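Local coordinates for protein Dye type peroxidase A (Streptomyces lividans 1326, PDB 6GZW) that is a haem-containing dye-decolourising peroxidase that probably uses hydrogen peroxide to oxidise dyes and other substrates, at residues A48-R51 against R52-D55; S54-A57 against R58-A62; V137-H140 against A141-I145. One frame throughout, in Å; residues are numbered along the deposited sequence.

Contact 1 of 3, residues A48-R51 against R52-D55; sequences ALLR and RWSD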
loop_
_atom_site.group_PDB
_atom_site.type_symbol
_atom_site.label_atom_id
_atom_site.label_comp_id
_atom_site.label_asym_id
_atom_site.label_seq_id
_atom_site.Cartn_x
_atom_site.Cartn_y
_atom_site.Cartn_z
ATOM N N ALA A 48 5.546 -15.880 -26.748
ATOM C CA ALA A 48 4.172 -15.392 -26.797
ATOM C C ALA A 48 3.760 -14.617 -25.522
ATOM O O ALA A 48 3.043 -13.627 -25.608
ATOM C CB ALA A 48 3.204 -16.541 -27.050
ATOM N N LEU A 49 4.249 -15.059 -24.362
ATOM C CA LEU A 49 3.956 -14.393 -23.098
ATOM C C LEU A 49 4.580 -12.994 -23.036
ATOM O O LEU A 49 3.919 -12.038 -22.664
ATOM C CB LEU A 49 4.429 -15.249 -21.920
ATOM C CG LEU A 49 4.366 -14.600 -20.526
ATOM C CD1 LEU A 49 2.937 -14.218 -20.195
ATOM C CD2 LEU A 49 4.839 -15.586 -19.494
ATOM N N LEU A 50 5.846 -12.881 -23.427
ATOM C CA LEU A 50 6.495 -11.576 -23.449
ATOM C C LEU A 50 5.845 -10.645 -24.487
ATOM O O LEU A 50 5.767 -9.448 -24.261
ATOM C CB LEU A 50 8.013 -11.687 -23.668
ATOM C CG LEU A 50 8.910 -11.806 -22.429
ATOM C CD1 LEU A 50 8.942 -10.506 -21.631
ATOM C CD2 LEU A 50 8.496 -12.982 -21.555
ATOM N N ARG A 51 5.366 -11.183 -25.614
ATOM C CA ARG A 51 4.545 -10.376 -26.538
ATOM C C ARG A 51 3.285 -9.813 -25.875
ATOM O O ARG A 51 2.997 -8.608 -25.978
ATOM C CB ARG A 51 4.143 -11.159 -27.817
ATOM C CG ARG A 51 5.142 -11.032 -28.945
ATOM C CD ARG A 51 4.650 -11.563 -30.308
ATOM N NE ARG A 51 4.292 -13.002 -30.341
ATOM C CZ ARG A 51 5.123 -14.060 -30.255
ATOM N NH1 ARG A 51 6.440 -13.925 -30.095
ATOM N NH2 ARG A 51 4.618 -15.299 -30.319
ATOM N N ARG A 52 2.525 -10.683 -25.204
ATOM C CA ARG A 52 1.316 -10.270 -24.496
ATOM C C ARG A 52 1.680 -9.212 -23.462
ATOM O O ARG A 52 1.071 -8.146 -23.403
ATOM C CB ARG A 52 0.625 -11.437 -23.766
ATOM C CG ARG A 52 -0.205 -12.331 -24.640
ATOM C CD ARG A 52 -1.146 -13.231 -23.852
ATOM N NE ARG A 52 -0.540 -14.172 -22.891
ATOM C CZ ARG A 52 0.101 -15.305 -23.195
ATOM N NH1 ARG A 52 0.332 -15.676 -24.473
ATOM N NH2 ARG A 52 0.518 -16.086 -22.216
ATOM N N TRP A 53 2.666 -9.542 -22.645
ATOM C CA TRP A 53 3.037 -8.670 -21.542
ATOM C C TRP A 53 3.487 -7.307 -22.054
ATOM O O TRP A 53 3.126 -6.290 -21.482
ATOM C CB TRP A 53 4.170 -9.277 -20.703
ATOM C CG TRP A 53 3.748 -10.200 -19.629
ATOM C CD1 TRP A 53 2.478 -10.411 -19.145
ATOM C CD2 TRP A 53 4.614 -10.984 -18.820
ATOM N NE1 TRP A 53 2.514 -11.317 -18.111
ATOM C CE2 TRP A 53 3.805 -11.683 -17.884
ATOM C CE3 TRP A 53 5.990 -11.205 -18.810
ATOM C CZ2 TRP A 53 4.340 -12.551 -16.945
ATOM C CZ3 TRP A 53 6.511 -12.074 -17.880
ATOM C CH2 TRP A 53 5.697 -12.709 -16.943
ATOM N N SER A 54 4.275 -7.302 -23.130
ATOM C CA SER A 54 4.758 -6.039 -23.705
ATOM C C SER A 54 3.631 -5.183 -24.257
ATOM O O SER A 54 3.619 -3.993 -24.076
ATOM C CB SER A 54 5.809 -6.300 -24.789
ATOM O OG SER A 54 6.943 -7.006 -24.295
ATOM N N ASP A 55 2.648 -5.797 -24.930
ATOM C CA ASP A 55 1.492 -5.069 -25.419
ATOM C C ASP A 55 0.632 -4.492 -24.278
ATOM O O ASP A 55 0.192 -3.350 -24.330
ATOM C CB ASP A 55 0.666 -5.998 -26.321
ATOM C CG ASP A 55 -0.531 -5.289 -26.965
ATOM O OD1 ASP A 55 -0.309 -4.415 -27.815
ATOM O OD2 ASP A 55 -1.681 -5.612 -26.609
#
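Leu49 lies under the indole of Trp53, one helical turn further on: its CD1 sits 3.6 Å from the centroid of the five-membered ring of Trp53, 16° off the ring normal, a CH-pi contact over the face. The other methyl, CD2, reaches out beneath the six-membered ring, 3.9 Å from Trp53 CH2. Leu49 CG stands anti to the backbone N (chi1 172°), which swings both methyls along the helix to the indole, while Leu50 CD2 adds an oblique touch at Trp53 CE3, 4.1 Å away. With an alanine at the Trp53 position, the Leu49 methyls would probably lose their aromatic cover and Ile145 O its indole N-H donor. The guanidinium of Arg52 turns back over the preceding turn, one face above Leu49 CA, and its NE donates to Asp148 O. Ser54 OG donates to Leu50 O at 2.7 Å, and Ser54 N reaches that oxygen from the opposite face of the carbonyl plane at 2.8 Å, so two donors grip one acceptor. Farther out, Trp53 meets the ring of Phe35 and packs on Leu126 and Val128, which sets this turn of helix 43-61 between strand 126-132 and, through Ile145, helix 135-149.

Contact 2 of 3, residues S54-A57 against R58-A62; sequences SDTA and RRLMA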
loop_
_atom_site.group_PDB
_atom_site.type_symbol
_atom_site.label_atom_id
_atom_site.label_comp_id
_atom_site.label_asym_id
_atom_site.label_seq_id
_atom_site.Cartn_x
_atom_site.Cartn_y
_atom_site.Cartn_z
ATOM N N SER A 54 4.275 -7.302 -23.130
ATOM C CA SER A 54 4.758 -6.039 -23.705
ATOM C C SER A 54 3.631 -5.183 -24.257
ATOM O O SER A 54 3.619 -3.993 -24.076
ATOM C CB SER A 54 5.809 -6.300 -24.789
ATOM O OG SER A 54 6.943 -7.006 -24.295
ATOM N N ASP A 55 2.648 -5.797 -24.930
ATOM C CA ASP A 55 1.492 -5.069 -25.419
ATOM C C ASP A 55 0.632 -4.492 -24.278
ATOM O O ASP A 55 0.192 -3.350 -24.330
ATOM C CB ASP A 55 0.666 -5.998 -26.321
ATOM C CG ASP A 55 -0.531 -5.289 -26.965
ATOM O OD1 ASP A 55 -0.309 -4.415 -27.815
ATOM O OD2 ASP A 55 -1.681 -5.612 -26.609
ATOM N N THR A 56 0.450 -5.274 -23.216
ATOM C CA THR A 56 -0.239 -4.818 -22.004
ATOM C C THR A 56 0.524 -3.639 -21.382
ATOM O O THR A 56 -0.077 -2.626 -21.073
ATOM C CB THR A 56 -0.430 -5.994 -21.018
ATOM O OG1 THR A 56 -1.303 -6.939 -21.640
ATOM C CG2 THR A 56 -1.012 -5.564 -19.647
ATOM N N ALA A 57 1.831 -3.771 -21.220
ATOM C CA ALA A 57 2.606 -2.681 -20.665
ATOM C C ALA A 57 2.484 -1.393 -21.496
ATOM O O ALA A 57 2.274 -0.314 -20.952
ATOM C CB ALA A 57 4.066 -3.068 -20.547
ATOM N N ARG A 58 2.632 -1.518 -22.825
ATOM C CA ARG A 58 2.532 -0.384 -23.729
ATOM C C ARG A 58 1.213 0.352 -23.562
ATOM O O ARG A 58 1.178 1.569 -23.364
ATOM C CB ARG A 58 2.721 -0.836 -25.180
ATOM C CG ARG A 58 2.965 0.290 -26.185
ATOM C CD ARG A 58 1.723 0.762 -26.912
ATOM N NE ARG A 58 0.970 -0.344 -27.509
ATOM C CZ ARG A 58 -0.285 -0.258 -27.931
ATOM N NH1 ARG A 58 -0.957 0.895 -27.854
ATOM N NH2 ARG A 58 -0.879 -1.340 -28.395
ATOM N N ARG A 59 0.095 -0.387 -23.588
ATOM C CA ARG A 59 -1.203 0.258 -23.442
ATOM C C ARG A 59 -1.354 0.913 -22.097
ATOM O O ARG A 59 -1.747 2.096 -21.999
ATOM C CB ARG A 59 -2.341 -0.752 -23.607
ATOM C CG ARG A 59 -2.510 -1.335 -25.010
ATOM C CD ARG A 59 -3.426 -2.573 -25.042
ATOM N NE ARG A 59 -3.328 -3.268 -26.328
ATOM C CZ ARG A 59 -3.949 -2.899 -27.457
ATOM N NH1 ARG A 59 -4.795 -1.873 -27.505
ATOM N NH2 ARG A 59 -3.707 -3.583 -28.573
ATOM N N LEU A 60 -1.075 0.140 -21.044
ATOM C CA LEU A 60 -1.345 0.636 -19.695
ATOM C C LEU A 60 -0.457 1.821 -19.325
ATOM O O LEU A 60 -0.917 2.759 -18.680
ATOM C CB LEU A 60 -1.227 -0.491 -18.670
ATOM C CG LEU A 60 -2.536 -1.251 -18.422
ATOM C CD1 LEU A 60 -3.214 -1.787 -19.681
ATOM C CD2 LEU A 60 -2.246 -2.376 -17.462
ATOM N N MET A 61 0.801 1.797 -19.768
ATOM C CA MET A 61 1.703 2.939 -19.502
ATOM C C MET A 61 1.259 4.227 -20.211
ATOM O O MET A 61 1.584 5.328 -19.783
ATOM C CB MET A 61 3.158 2.604 -19.843
ATOM C CG MET A 61 3.794 1.632 -18.868
ATOM S SD MET A 61 5.504 1.279 -19.267
ATOM C CE MET A 61 6.151 2.952 -19.226
ATOM N N ALA A 62 0.464 4.086 -21.275
ATOM C CA ALA A 62 -0.114 5.240 -21.955
ATOM C C ALA A 62 -1.466 5.667 -21.383
ATOM O O ALA A 62 -2.115 6.565 -21.895
ATOM C CB ALA A 62 -0.218 4.942 -23.439
HETATM O O HOH W 1 -2.906 -6.858 -28.710
HETATM O O HOH W 2 2.371 -2.998 -28.217
#
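Arg58 N and Arg59 N close regular i to i+4 bonds on Ser54 O and Asp55 O, a helical spacing that puts both arginines on the side of the helix where Asp55 stands. The carboxylate divides its oxygens between them in a salt-bridge network. Arg59 NE meets Asp55 OD2 at 2.9 Å in a nearly straight bond of 175°; OD2 lies in the guanidinium plane, yet NE comes to it from above the carboxylate plane. Arg58 NH2 donates to Asp55 OD1 on the syn side at 3.2 Å, from somewhat out of the carboxylate plane and along a less straight line. With chi1 -176° the Asp55 CG is anti to its own nitrogen, which sends the carboxylate down the helix to both partners. Arg58, bent at chi2 and chi3, lays its NH2 3.5 Å above the centre of the Arg59 guanidinium, while Arg59 runs extended from CG to NE. One water joins Asp55 OD1 to Arg58 NE, and a second donates to OD2. Away from the charges, Thr56 CG2 lies alongside Leu60 CD2 at 4.1 Å, and Thr56 OG1 bonds to Asp148 OD2. Ala57 packs on Val84 and Phe86 of strand 83-89. One carboxylate shared by two guanidinium groups, an oxygen to each, is likely to be kept ionised and fixed in its rotation.

Contact 3 of 3, residues V137-H140 against A141-I145; sequences VAFH and ALRAI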
loop_
_atom_site.group_PDB
_atom_site.type_symbol
_atom_site.label_atom_id
_atom_site.label_comp_id
_atom_site.label_asym_id
_atom_site.label_seq_id
_atom_site.Cartn_x
_atom_site.Cartn_y
_atom_site.Cartn_z
ATOM N N VAL A 137 -4.243 2.344 -10.413
ATOM C CA VAL A 137 -3.432 2.146 -11.624
ATOM C C VAL A 137 -2.453 1.012 -11.414
ATOM O O VAL A 137 -2.292 0.133 -12.270
ATOM C CB VAL A 137 -2.688 3.448 -12.043
ATOM C CG1 VAL A 137 -1.705 3.182 -13.166
ATOM C CG2 VAL A 137 -3.688 4.531 -12.432
ATOM N N ALA A 138 -1.750 1.012 -10.275
ATOM C CA ALA A 138 -0.800 -0.032 -10.047
ATOM C C ALA A 138 -1.435 -1.430 -9.961
ATOM O O ALA A 138 -0.930 -2.384 -10.539
ATOM C CB ALA A 138 -0.009 0.253 -8.772
ATOM N N PHE A 139 -2.512 -1.541 -9.196
ATOM C CA PHE A 139 -3.175 -2.838 -9.028
ATOM C C PHE A 139 -3.706 -3.369 -10.368
ATOM O O PHE A 139 -3.522 -4.531 -10.732
ATOM C CB PHE A 139 -4.321 -2.785 -8.045
ATOM C CG PHE A 139 -4.954 -4.130 -7.850
ATOM C CD1 PHE A 139 -4.364 -5.068 -7.022
ATOM C CD2 PHE A 139 -6.062 -4.515 -8.608
ATOM C CE1 PHE A 139 -4.866 -6.362 -6.917
ATOM C CE2 PHE A 139 -6.564 -5.800 -8.506
ATOM C CZ PHE A 139 -6.002 -6.722 -7.647
ATOM N N HIS A 140 -4.335 -2.478 -11.105
ATOM C CA HIS A 140 -4.871 -2.829 -12.422
ATOM C C HIS A 140 -3.762 -3.399 -13.311
ATOM O O HIS A 140 -3.977 -4.394 -13.986
ATOM C CB HIS A 140 -5.502 -1.596 -13.054
ATOM C CG HIS A 140 -5.890 -1.735 -14.494
ATOM N ND1 HIS A 140 -5.144 -1.195 -15.522
ATOM C CD2 HIS A 140 -6.990 -2.271 -15.069
ATOM C CE1 HIS A 140 -5.755 -1.444 -16.673
ATOM N NE2 HIS A 140 -6.877 -2.095 -16.424
ATOM N N ALA A 141 -2.564 -2.800 -13.285
ATOM C CA ALA A 141 -1.442 -3.344 -14.039
ATOM C C ALA A 141 -0.941 -4.695 -13.514
ATOM O O ALA A 141 -0.686 -5.630 -14.279
ATOM C CB ALA A 141 -0.320 -2.337 -14.089
ATOM N N LEU A 142 -0.812 -4.834 -12.198
ATOM C CA LEU A 142 -0.451 -6.138 -11.615
ATOM C C LEU A 142 -1.407 -7.241 -12.046
ATOM O O LEU A 142 -1.001 -8.321 -12.478
ATOM C CB LEU A 142 -0.442 -6.062 -10.084
ATOM C CG LEU A 142 -0.261 -7.388 -9.325
ATOM C CD1 LEU A 142 1.057 -8.085 -9.637
ATOM C CD2 LEU A 142 -0.436 -7.171 -7.842
ATOM N N ARG A 143 -2.684 -6.969 -11.915
ATOM C CA ARG A 143 -3.691 -7.946 -12.251
ATOM C C ARG A 143 -3.675 -8.279 -13.741
ATOM O O ARG A 143 -3.814 -9.445 -14.138
ATOM C CB ARG A 143 -5.055 -7.408 -11.804
ATOM C CG ARG A 143 -6.247 -8.346 -12.023
ATOM C CD ARG A 143 -6.067 -9.724 -11.396
ATOM N NE ARG A 143 -7.274 -10.545 -11.532
ATOM C CZ ARG A 143 -7.411 -11.809 -11.123
ATOM N NH1 ARG A 143 -6.423 -12.481 -10.562
ATOM N NH2 ARG A 143 -8.585 -12.414 -11.290
ATOM N N ALA A 144 -3.467 -7.265 -14.589
ATOM C CA ALA A 144 -3.439 -7.510 -16.035
ATOM C C ALA A 144 -2.235 -8.344 -16.446
ATOM O O ALA A 144 -2.365 -9.295 -17.242
ATOM C CB ALA A 144 -3.498 -6.206 -16.781
ATOM N N ILE A 145 -1.072 -8.019 -15.889
ATOM C CA ILE A 145 0.133 -8.800 -16.149
ATOM C C ILE A 145 -0.053 -10.224 -15.632
ATOM O O ILE A 145 0.226 -11.204 -16.332
ATOM C CB ILE A 145 1.344 -8.080 -15.529
ATOM C CG1 ILE A 145 1.643 -6.780 -16.313
ATOM C CG2 ILE A 145 2.565 -8.981 -15.368
ATOM C CD1 ILE A 145 2.153 -6.986 -17.729
#
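Arg143 and Phe139 lie side by side one turn apart and point the same way, with ring and guanidinium planes 20° apart. Arg143 CB is the atom that touches: it is 4.0 Å from Phe139 CE2, approaching the ring obliquely, and 3.4 Å from Phe139 O. That same oxygen accepts Arg143 N at 2.8 Å in a bond of 172°, so backbone and side chain of Arg143 both bear on Phe139. From CB the chain leaves the turn: CG stands anti to the backbone N (chi1 -177°), a bend follows at chi2, and CD and NE then run straight outward, the side chain packing on Leu230 of the second subunit. Helix 135-149 here packs on the antiparallel sheet of a ferredoxin-like domain, the dimeric alpha-beta barrel fold, with Leu142 and Ala141 against Ile130 and with Ala138 against His31. At its tip Arg143 meets the second subunit, NE forming a salt bridge with Glu234 of that chain and NH2 one with Asp231 of that chain, while NH1 turns back to Gln146 OE1 of its own helix. Phe139 faces the same neighbour, edge-to-face with His307 of the second subunit.

Contacts 1 and 2 are successive turns of helix 43-61 and share Ser54 and Asp55; contact 3 belongs to the neighbouring helix 135-149. The two helices meet through one probable hydrogen bond, Trp53 NE1 to Ile145 O at 2.9 Å between contacts 1 and 3, and through apolar packing, Leu60 CD2 to Ala141 CA at 3.6 Å between contacts 2 and 3. Contact 1 is partly buried, its aromatic packing turned to the sheet. Contact 2 is mostly buried but carries a salt-bridge network with bound waters on its partly exposed flank. Contact 3 is the most buried, and the charge of Arg143 is met by two acids of the second subunit.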